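Local coordinates for phage related exonuclease (Haemophilus somnus 129PT, PDB 3K93), which probably degrades DNA as a metal-dependent exonuclease of the phage lambda-exonuclease type, working as a trimer, at residues Gly31-Asp35 with Thr36-Ala40; Ile101-Ser105 with Arg106-Ile110; Glu43-Lys46 with Phe47-Gly51. All coordinates share one frame; numbering follows the deposited sequence.

Interaction 1: residues Gly31-Asp35 with Thr36-Ala40; sequences GKLTD and TAKSA
Thr34 is the N-cap of helix 35-50: its OG1 accepts a hydrogen bond from Ala37 N at 3.1 Å (N-H...O angle 153°). A chi1 of 58° holds this hydroxyl between the backbone N and the carbonyl carbon of its own residue, where it faces the amide three residues on and also lies 3.3 Å from Ala37 CB. The i to i+4 pattern takes over at once: Lys38 N donates to Thr34 O at 3.0 Å, and Ser39 N to Asp35 O at 3.0 Å. Thr34 is thus used twice, by side chain and by carbonyl. Leu33 and Lys38 hold the positions of a hydrophobic staple, one residue before the cap and four after it. The aliphatic part of the lysine serves here, its CG lying 3.9 Å from Leu33 CB. The leucine's two branches divide the work, CD1 resting on the lysine stem while CD2 meets Ala37 CB at 4.1 Å. A bend at chi3 brings the lysine's end back towards a water that donates to Leu33 O at 2.6 Å and to Asp35 OD1 at 2.9 Å, and Lys38 NZ reaches the same water only weakly. The Asp35 carboxylate in the first turn would probably suit the positive end of the helix dipole. Gly31 closes helix 25-29 with a Schellman motif, so the chain passes from one helix to the next within a few residues. Leu33 packs on Arg207, Ala210 and Tyr214 of helix 198-221, Ala37 on Ile18 of helix 15-19, and Lys38 on Asp126 of the second subunit.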
ATOM      1  N   GLY A  31      -8.865  23.640 -16.418  1.00 20.73           N
ATOM      2  CA  GLY A  31      -9.763  22.500 -16.203  1.00 20.23           C
ATOM      3  C   GLY A  31      -9.157  21.142 -16.510  1.00 19.58           C
ATOM      4  O   GLY A  31      -9.886  20.206 -16.847  1.00 19.81           O
ATOM      5  N   LYS A  32      -7.833  21.010 -16.392  1.00 18.62           N
ATOM      6  CA  LYS A  32      -7.206  19.691 -16.596  1.00 18.35           C
ATOM      7  C   LYS A  32      -7.495  18.834 -15.381  1.00 17.09           C
ATOM      8  O   LYS A  32      -7.454  19.322 -14.249  1.00 16.18           O
ATOM      9  CB  LYS A  32      -5.691  19.803 -16.769  1.00 18.41           C
ATOM     10  CG  LYS A  32      -5.257  20.821 -17.836  1.00 19.58           C
ATOM     11  CD  LYS A  32      -4.742  20.154 -19.043  1.00 19.69           C
ATOM     12  CE  LYS A  32      -4.494  21.137 -20.124  1.00 18.20           C
ATOM     13  NZ  LYS A  32      -4.261  20.349 -21.344  1.00 18.89           N
ATOM     14  N   LEU A  33      -7.755  17.566 -15.613  1.00 16.06           N
ATOM     15  CA  LEU A  33      -8.029  16.624 -14.535  1.00 16.31           C
ATOM     16  C   LEU A  33      -6.741  15.988 -14.009  1.00 15.45           C
ATOM     17  O   LEU A  33      -5.816  15.772 -14.764  1.00 15.32           O
ATOM     18  CB  LEU A  33      -8.935  15.507 -15.052  1.00 16.76           C
ATOM     19  CG  LEU A  33     -10.391  15.834 -15.412  1.00 18.01           C
ATOM     20  CD1 LEU A  33     -10.994  14.631 -16.070  1.00 20.32           C
ATOM     21  CD2 LEU A  33     -11.171  16.197 -14.200  1.00 19.32           C
ATOM     22  N   THR A  34      -6.702  15.641 -12.729  1.00 15.27           N
ATOM     23  CA  THR A  34      -5.567  14.907 -12.169  1.00 15.35           C
ATOM     24  C   THR A  34      -5.654  13.467 -12.619  1.00 15.97           C
ATOM     25  O   THR A  34      -6.727  13.007 -13.036  1.00 15.62           O
ATOM     26  CB  THR A  34      -5.621  14.914 -10.636  1.00 15.94           C
ATOM     27  OG1 THR A  34      -6.864  14.336 -10.220  1.00 15.34           O
ATOM     28  CG2 THR A  34      -5.517  16.378 -10.075  1.00 14.05           C
ATOM     29  N   ASP A  35      -4.547  12.745 -12.517  1.00 16.30           N
ATOM     30  CA  ASP A  35      -4.533  11.302 -12.819  1.00 17.15           C
ATOM     31  C   ASP A  35      -5.495  10.513 -11.916  1.00 16.66           C
ATOM     32  O   ASP A  35      -6.154   9.579 -12.369  1.00 16.57           O
ATOM     33  CB  ASP A  35      -3.122  10.715 -12.655  1.00 17.83           C
ATOM     34  CG  ASP A  35      -2.162  11.129 -13.762  1.00 20.57           C
ATOM     35  OD1 ASP A  35      -2.596  11.641 -14.813  1.00 26.13           O
ATOM     36  OD2 ASP A  35      -0.948  10.905 -13.591  1.00 25.77           O
ATOM     37  N   THR A  36      -5.558  10.871 -10.643  1.00 15.82           N
ATOM     38  CA  THR A  36      -6.551  10.273  -9.769  1.00 15.97           C
ATOM     39  C   THR A  36      -7.961  10.459 -10.265  1.00 14.90           C
ATOM     40  O   THR A  36      -8.743   9.523 -10.210  1.00 14.32           O
ATOM     41  CB  THR A  36      -6.457  10.844  -8.340  1.00 16.18           C
ATOM     42  OG1 THR A  36      -5.213  10.449  -7.827  1.00 18.33           O
ATOM     43  CG2 THR A  36      -7.582  10.334  -7.385  1.00 16.62           C
ATOM     44  N   ALA A  37      -8.295  11.679 -10.693  1.00 13.97           N
ATOM     45  CA  ALA A  37      -9.653  11.991 -11.139  1.00 13.15           C
ATOM     46  C   ALA A  37      -9.988  11.163 -12.382  1.00 12.53           C
ATOM     47  O   ALA A  37     -11.076  10.578 -12.484  1.00 10.84           O
ATOM     48  CB  ALA A  37      -9.830  13.525 -11.417  1.00 11.95           C
ATOM     49  N   LYS A  38      -9.038  11.094 -13.305  1.00 12.49           N
ATOM     50  CA  LYS A  38      -9.239  10.322 -14.531  1.00 13.25           C
ATOM     51  C   LYS A  38      -9.438   8.848 -14.276  1.00 12.83           C
ATOM     52  O   LYS A  38     -10.272   8.222 -14.888  1.00 11.82           O
ATOM     53  CB  LYS A  38      -8.085  10.515 -15.469  1.00 13.33           C
ATOM     54  CG  LYS A  38      -8.086  11.891 -16.067  1.00 15.92           C
ATOM     55  CD  LYS A  38      -6.708  12.223 -16.585  1.00 20.12           C
ATOM     56  CE  LYS A  38      -6.581  12.047 -18.025  1.00 22.87           C
ATOM     57  NZ  LYS A  38      -5.454  12.968 -18.514  1.00 22.59           N
ATOM     58  N   SER A  39      -8.677   8.321 -13.343  1.00 13.13           N
ATOM     59  CA  SER A  39      -8.816   6.936 -12.966  1.00 14.03           C
ATOM     60  C   SER A  39     -10.226   6.680 -12.374  1.00 13.62           C
ATOM     61  O   SER A  39     -10.885   5.699 -12.730  1.00 13.46           O
ATOM     62  CB  SER A  39      -7.708   6.555 -11.985  1.00 14.35           C
ATOM     63  OG  SER A  39      -7.914   5.237 -11.548  1.00 16.81           O
ATOM     64  N   ALA A  40     -10.715   7.582 -11.533  1.00 12.54           N
ATOM     65  CA  ALA A  40     -12.072   7.446 -10.999  1.00 12.33           C
ATOM     66  C   ALA A  40     -13.145   7.546 -12.095  1.00 12.14           C
ATOM     67  O   ALA A  40     -14.125   6.796 -12.089  1.00 12.02           O
ATOM     68  CB  ALA A  40     -12.335   8.481  -9.875  1.00 11.27           C
TER
HETATM   69  O   HOH W   1      -4.180  13.949 -15.601  1.00 34.19           O

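Interaction 2: residues Ile101-Ser105 with Arg106-Ile110; sequences IYVPS and RKLII
A tight beta hairpin with a G1 bulge pairs Val103 with Leu108 and turns the chain from strand 101-103 into strand 108-114. Val103 N donates to Leu108 O at 2.8 Å, nearly along the C=O axis. Val103 O takes two donors on opposite faces of its carbonyl plane, Leu108 N at 3.1 Å and Arg106 N at 3.1 Å. Lys107, with positive phi (48°), forms the bulge and donates through its N to Pro104 O at 3.1 Å. Ile101 and Ile110 are also a hydrogen-bonded pair; Ile101 CB lies 3.9 Å from Ile110 CB, and on the same face Val103 CG2 meets Ile110 CD1 at 4.1 Å. The other face carries Tyr102, whose CG is anti to the backbone N (chi1 170°); ring atom CD1 meets Ile109 CD1 at 4.1 Å. Pro104 CD sits 3.9 Å above one face of this ring, over its centre. Trp148 of helix 137-148 meets the Tyr102 ring, and Ile101 and Ile110 pack on helix 68-79. Backbone groups of Ile101, Val103, Leu108 and Ile110 are thus satisfied within the hairpin while their side chains form an apolar face; the sodium ligands Asp100 and Asp111 come just before Ile101 and just after Ile110.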
ATOM      1  N   ILE A 101     -29.765  12.891   7.029  1.00 15.65           N
ATOM      2  CA  ILE A 101     -30.709  13.741   7.759  1.00 15.89           C
ATOM      3  C   ILE A 101     -30.702  15.163   7.215  1.00 15.84           C
ATOM      4  O   ILE A 101     -29.649  15.754   7.001  1.00 15.82           O
ATOM      5  CB  ILE A 101     -30.379  13.790   9.257  1.00 15.85           C
ATOM      6  CG1 ILE A 101     -30.068  12.371   9.800  1.00 16.52           C
ATOM      7  CG2 ILE A 101     -31.531  14.436  10.038  1.00 15.60           C
ATOM      8  CD1 ILE A 101     -29.575  12.309  11.258  1.00 15.04           C
ATOM      9  N   TYR A 102     -31.897  15.698   6.979  1.00 16.17           N
ATOM     10  CA  TYR A 102     -32.090  17.081   6.558  1.00 16.34           C
ATOM     11  C   TYR A 102     -32.911  17.748   7.642  1.00 16.27           C
ATOM     12  O   TYR A 102     -33.952  17.238   7.989  1.00 15.78           O
ATOM     13  CB  TYR A 102     -32.850  17.123   5.222  1.00 16.21           C
ATOM     14  CG  TYR A 102     -33.335  18.491   4.777  1.00 16.48           C
ATOM     15  CD1 TYR A 102     -32.515  19.611   4.851  1.00 16.63           C
ATOM     16  CD2 TYR A 102     -34.615  18.656   4.214  1.00 17.97           C
ATOM     17  CE1 TYR A 102     -32.956  20.874   4.407  1.00 15.72           C
ATOM     18  CE2 TYR A 102     -35.059  19.933   3.756  1.00 16.54           C
ATOM     19  CZ  TYR A 102     -34.217  21.020   3.872  1.00 15.77           C
ATOM     20  OH  TYR A 102     -34.615  22.257   3.454  1.00 15.30           O
ATOM     21  N   VAL A 103     -32.422  18.867   8.181  1.00 16.78           N
ATOM     22  CA  VAL A 103     -33.148  19.644   9.225  1.00 17.17           C
ATOM     23  C   VAL A 103     -33.394  21.064   8.657  1.00 18.19           C
ATOM     24  O   VAL A 103     -32.536  21.962   8.810  1.00 18.64           O
ATOM     25  CB  VAL A 103     -32.337  19.691  10.576  1.00 17.46           C
ATOM     26  CG1 VAL A 103     -33.198  20.239  11.722  1.00 15.26           C
ATOM     27  CG2 VAL A 103     -31.809  18.301  10.926  1.00 15.39           C
ATOM     28  N   PRO A 104     -34.536  21.260   7.949  1.00 18.42           N
ATOM     29  CA  PRO A 104     -34.790  22.544   7.296  1.00 19.38           C
ATOM     30  C   PRO A 104     -34.898  23.718   8.296  1.00 19.99           C
ATOM     31  O   PRO A 104     -34.430  24.824   8.012  1.00 20.01           O
ATOM     32  CB  PRO A 104     -36.136  22.314   6.584  1.00 19.31           C
ATOM     33  CG  PRO A 104     -36.762  21.190   7.311  1.00 18.99           C
ATOM     34  CD  PRO A 104     -35.658  20.321   7.753  1.00 18.13           C
ATOM     35  N   SER A 105     -35.494  23.436   9.452  1.00 20.55           N
ATOM     36  CA  SER A 105     -35.560  24.351  10.602  1.00 21.20           C
ATOM     37  C   SER A 105     -34.185  25.007  10.928  1.00 21.55           C
ATOM     38  O   SER A 105     -34.137  26.151  11.344  1.00 21.19           O
ATOM     39  CB  SER A 105     -36.093  23.546  11.799  1.00 21.08           C
ATOM     40  OG  SER A 105     -35.754  22.148  11.602  1.00 21.45           O
ATOM     41  N   ARG A 106     -33.074  24.288  10.724  1.00 21.66           N
ATOM     42  CA  ARG A 106     -31.737  24.861  10.966  1.00 21.72           C
ATOM     43  C   ARG A 106     -30.832  24.997   9.732  1.00 21.15           C
ATOM     44  O   ARG A 106     -29.637  25.285   9.885  1.00 20.81           O
ATOM     45  CB  ARG A 106     -31.020  24.029  12.030  1.00 22.34           C
ATOM     46  CG  ARG A 106     -31.701  24.088  13.381  1.00 23.69           C
ATOM     47  CD  ARG A 106     -30.904  23.322  14.396  1.00 25.94           C
ATOM     48  NE  ARG A 106     -31.625  23.245  15.653  1.00 27.55           N
ATOM     49  CZ  ARG A 106     -31.289  22.466  16.680  1.00 29.21           C
ATOM     50  NH1 ARG A 106     -30.215  21.657  16.633  1.00 30.07           N
ATOM     51  NH2 ARG A 106     -32.048  22.482  17.761  1.00 29.43           N
ATOM     52  N   LYS A 107     -31.397  24.811   8.526  1.00 20.28           N
ATOM     53  CA  LYS A 107     -30.626  24.829   7.266  1.00 19.27           C
ATOM     54  C   LYS A 107     -29.382  23.926   7.420  1.00 17.93           C
ATOM     55  O   LYS A 107     -28.237  24.339   7.165  1.00 16.43           O
ATOM     56  CB  LYS A 107     -30.252  26.272   6.896  1.00 19.49           C
ATOM     57  CG  LYS A 107     -31.489  27.192   6.720  1.00 22.32           C
ATOM     58  CD  LYS A 107     -31.704  27.626   5.291  1.00 25.50           C
ATOM     59  CE  LYS A 107     -31.109  29.020   5.018  1.00 28.21           C
ATOM     60  NZ  LYS A 107     -30.603  29.135   3.609  1.00 30.87           N
ATOM     61  N   LEU A 108     -29.644  22.699   7.871  1.00 16.73           N
ATOM     62  CA  LEU A 108     -28.604  21.798   8.365  1.00 16.07           C
ATOM     63  C   LEU A 108     -28.741  20.425   7.750  1.00 15.34           C
ATOM     64  O   LEU A 108     -29.858  19.883   7.737  1.00 15.47           O
ATOM     65  CB  LEU A 108     -28.707  21.655   9.891  1.00 15.83           C
ATOM     66  CG  LEU A 108     -27.867  20.599  10.628  1.00 15.72           C
ATOM     67  CD1 LEU A 108     -26.401  20.918  10.496  1.00 13.70           C
ATOM     68  CD2 LEU A 108     -28.303  20.561  12.119  1.00 15.51           C
ATOM     69  N   ILE A 109     -27.605  19.868   7.290  1.00 14.10           N
ATOM     70  CA  ILE A 109     -27.493  18.455   6.945  1.00 13.65           C
ATOM     71  C   ILE A 109     -26.717  17.742   8.051  1.00 14.24           C
ATOM     72  O   ILE A 109     -25.707  18.239   8.526  1.00 13.53           O
ATOM     73  CB  ILE A 109     -26.722  18.260   5.620  1.00 13.57           C
ATOM     74  CG1 ILE A 109     -27.469  18.896   4.458  1.00 12.56           C
ATOM     75  CG2 ILE A 109     -26.459  16.769   5.328  1.00 12.47           C
ATOM     76  CD1 ILE A 109     -28.747  18.121   4.063  1.00 13.17           C
ATOM     77  N   ILE A 110     -27.181  16.563   8.443  1.00 14.56           N
ATOM     78  CA  ILE A 110     -26.396  15.696   9.293  1.00 14.64           C
ATOM     79  C   ILE A 110     -26.111  14.439   8.547  1.00 15.26           C
ATOM     80  O   ILE A 110     -26.977  13.949   7.837  1.00 16.03           O
ATOM     81  CB  ILE A 110     -27.100  15.364  10.605  1.00 14.38           C
ATOM     82  CG1 ILE A 110     -27.338  16.634  11.410  1.00 13.88           C
ATOM     83  CG2 ILE A 110     -26.222  14.419  11.448  1.00 12.37           C
ATOM     84  CD1 ILE A 110     -28.457  16.492  12.487  1.00 15.92           C
TER

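Interaction 3: residues Glu43-Lys46 with Phe47-Gly51; sequences EMAK and FDLFG
Residues 43-50 form the last turns of helix 35-50, and four i to i+4 hydrogen bonds link the two segments. Phe47 N donates to Glu43 O at 2.9 Å, Asp48 N to Met44 O at 3.1 Å, Leu49 N to Ala45 O at 2.8 Å and Phe50 N to Lys46 O at 2.9 Å. The last is the most bent (N-H...O angle 142°), its donor lying above the carbonyl plane as the helix ends. Gly51 then leaves helical geometry with positive phi (75°), while its N still donates to Phe47 O at 2.7 Å. Side chains follow the same ladder. Leu49 leans back along the helix, and its CD1 meets Ala45 CB at 4.4 Å. The next residue, Phe50, lays ring atom CD2 at 4.1 Å from Lys46 CB; its chi1 of -52° puts CG anti to its own carbonyl carbon and turns the ring back along the helix. Leu49 CB sits 3.6 Å above one face of that ring, over its centre. Asp48 curls its carboxylate beside Met44 O (Met44 is a selenomethionine), while its OD2 is hydrogen-bonded to Tyr215 OH of helix 198-221. Ala45 packs on Tyr215 and Leu218 of that helix. Lys46 runs extended beyond CG into a second subunit, where NZ makes a salt bridge with Glu127 and hydrogen bonds to the carbonyl oxygens of Ile118, Gly119 and His121. The Phe50 ring stacks on Phe123 of the same neighbour, and Phe124 there packs against Ala45, Lys46 and Leu49. The end of the helix thus sends an ammonium to an acidic partner and three carbonyls of the second subunit, with apolar surface around it, and these acceptors would probably keep the buried lysine protonated.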
ATOM      1  N   GLU A  43     -13.584   4.360 -13.962  1.00 11.57           N
ATOM      2  CA  GLU A  43     -14.369   3.363 -13.241  1.00 12.98           C
ATOM      3  C   GLU A  43     -15.860   3.633 -13.421  1.00 13.17           C
ATOM      4  O   GLU A  43     -16.681   2.691 -13.553  1.00 14.22           O
ATOM      5  CB  GLU A  43     -14.037   3.350 -11.755  1.00 12.92           C
ATOM      6  CG  GLU A  43     -12.650   2.869 -11.440  1.00 16.50           C
ATOM      7  CD  GLU A  43     -12.327   2.860  -9.924  1.00 21.69           C
ATOM      8  OE1 GLU A  43     -12.962   3.591  -9.160  1.00 22.46           O
ATOM      9  OE2 GLU A  43     -11.407   2.129  -9.520  1.00 29.77           O
HETATM   10  N   MSE A  44     -16.211   4.911 -13.434  1.00 12.78           N
HETATM   11  CA  MSE A  44     -17.596   5.307 -13.639  1.00 12.58           C
HETATM   12  C   MSE A  44     -17.996   4.955 -15.063  1.00 12.07           C
HETATM   13  O   MSE A  44     -19.076   4.422 -15.262  1.00 13.65           O
HETATM   14  CB  MSE A  44     -17.788   6.814 -13.370  1.00 11.90           C
HETATM   15  CG  MSE A  44     -17.541   7.217 -11.892  1.00 14.05           C
HETATM   16 SE   MSE A  44     -17.266   9.169 -11.688  0.75 13.28          SE
HETATM   17  CE  MSE A  44     -16.582   9.198  -9.885  1.00 10.46           C
ATOM     18  N   ALA A  45     -17.147   5.264 -16.055  1.00 10.82           N
ATOM     19  CA  ALA A  45     -17.447   4.903 -17.444  1.00 10.14           C
ATOM     20  C   ALA A  45     -17.633   3.379 -17.592  1.00  9.53           C
ATOM     21  O   ALA A  45     -18.571   2.944 -18.224  1.00  8.42           O
ATOM     22  CB  ALA A  45     -16.370   5.412 -18.392  1.00  9.84           C
ATOM     23  N   LYS A  46     -16.746   2.584 -16.994  1.00  8.94           N
ATOM     24  CA  LYS A  46     -16.834   1.122 -17.130  1.00  8.83           C
ATOM     25  C   LYS A  46     -18.062   0.546 -16.395  1.00  8.92           C
ATOM     26  O   LYS A  46     -18.606  -0.485 -16.790  1.00  9.42           O
ATOM     27  CB  LYS A  46     -15.561   0.440 -16.628  1.00  8.13           C
ATOM     28  CG  LYS A  46     -14.320   0.687 -17.470  1.00  8.93           C
ATOM     29  CD  LYS A  46     -13.118  -0.135 -16.958  1.00  7.33           C
ATOM     30  CE  LYS A  46     -11.805   0.440 -17.447  1.00  8.04           C
ATOM     31  NZ  LYS A  46     -10.637  -0.287 -16.892  1.00  5.77           N
ATOM     32  N   PHE A  47     -18.477   1.173 -15.312  1.00  8.90           N
ATOM     33  CA  PHE A  47     -19.723   0.759 -14.705  1.00  9.70           C
ATOM     34  C   PHE A  47     -20.910   1.014 -15.630  1.00  9.30           C
ATOM     35  O   PHE A  47     -21.729   0.115 -15.852  1.00  9.55           O
ATOM     36  CB  PHE A  47     -19.985   1.438 -13.356  1.00  9.87           C
ATOM     37  CG  PHE A  47     -21.291   1.034 -12.762  1.00 11.40           C
ATOM     38  CD1 PHE A  47     -21.445  -0.235 -12.216  1.00 13.65           C
ATOM     39  CD2 PHE A  47     -22.395   1.877 -12.819  1.00 13.97           C
ATOM     40  CE1 PHE A  47     -22.681  -0.650 -11.680  1.00 15.23           C
ATOM     41  CE2 PHE A  47     -23.674   1.479 -12.286  1.00 14.38           C
ATOM     42  CZ  PHE A  47     -23.808   0.229 -11.712  1.00 15.23           C
ATOM     43  N   ASP A  48     -21.007   2.220 -16.183  1.00  9.44           N
ATOM     44  CA  ASP A  48     -22.173   2.567 -17.019  1.00  9.76           C
ATOM     45  C   ASP A  48     -22.150   1.813 -18.355  1.00  9.48           C
ATOM     46  O   ASP A  48     -23.197   1.502 -18.898  1.00  9.03           O
ATOM     47  CB  ASP A  48     -22.249   4.082 -17.331  1.00  9.85           C
ATOM     48  CG  ASP A  48     -22.449   4.940 -16.100  1.00 12.36           C
ATOM     49  OD1 ASP A  48     -22.845   4.423 -15.053  1.00 14.96           O
ATOM     50  OD2 ASP A  48     -22.180   6.157 -16.194  1.00 13.23           O
ATOM     51  N   LEU A  49     -20.959   1.561 -18.906  1.00  8.97           N
ATOM     52  CA  LEU A  49     -20.852   0.818 -20.171  1.00  8.83           C
ATOM     53  C   LEU A  49     -21.032  -0.673 -19.956  1.00  9.47           C
ATOM     54  O   LEU A  49     -21.638  -1.332 -20.766  1.00  9.23           O
ATOM     55  CB  LEU A  49     -19.479   1.019 -20.820  1.00  8.63           C
ATOM     56  CG  LEU A  49     -19.172   2.393 -21.419  1.00  8.47           C
ATOM     57  CD1 LEU A  49     -17.644   2.623 -21.481  1.00  5.27           C
ATOM     58  CD2 LEU A  49     -19.851   2.489 -22.760  1.00  6.18           C
ATOM     59  N   PHE A  50     -20.445  -1.222 -18.889  1.00  9.70           N
ATOM     60  CA  PHE A  50     -20.309  -2.671 -18.813  1.00  9.73           C
ATOM     61  C   PHE A  50     -20.951  -3.285 -17.589  1.00 10.23           C
ATOM     62  O   PHE A  50     -20.995  -4.502 -17.475  1.00 10.45           O
ATOM     63  CB  PHE A  50     -18.835  -3.048 -18.856  1.00  9.55           C
ATOM     64  CG  PHE A  50     -18.068  -2.443 -20.005  1.00  8.95           C
ATOM     65  CD1 PHE A  50     -18.460  -2.656 -21.313  1.00  7.30           C
ATOM     66  CD2 PHE A  50     -16.921  -1.717 -19.779  1.00 10.27           C
ATOM     67  CE1 PHE A  50     -17.751  -2.134 -22.352  1.00  7.28           C
ATOM     68  CE2 PHE A  50     -16.183  -1.204 -20.838  1.00  9.22           C
ATOM     69  CZ  PHE A  50     -16.602  -1.394 -22.105  1.00  8.92           C
ATOM     70  N   GLY A  51     -21.454  -2.452 -16.678  1.00 10.74           N
ATOM     71  CA  GLY A  51     -22.076  -2.946 -15.458  1.00 11.12           C
ATOM     72  C   GLY A  51     -21.060  -3.449 -14.439  1.00 11.46           C
ATOM     73  O   GLY A  51     -21.415  -4.132 -13.493  1.00 11.31           O
TER

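Overall arrangement
Interactions 1 and 3 lie on the same helix, 35-50, the first at its capped start and the other at its end, their centres about 16 Å apart. Both pack against helix 198-221 and both meet the second subunit, interaction 1 through Lys38 and interaction 3 through Lys46 and its apolar neighbours. Interaction 2 comes later in the chain and lies on the opposite side of the chain's centre, about 32 Å from interaction 1 and 33 Å from interaction 3 between centres, with nearest atoms about 22 and 20 Å apart. It is the one near the metal: the Ile101 side chain is about 8 Å from the sodium ion bound at Asp100, Asp111 and Thr112, probably marking the nuclease active site.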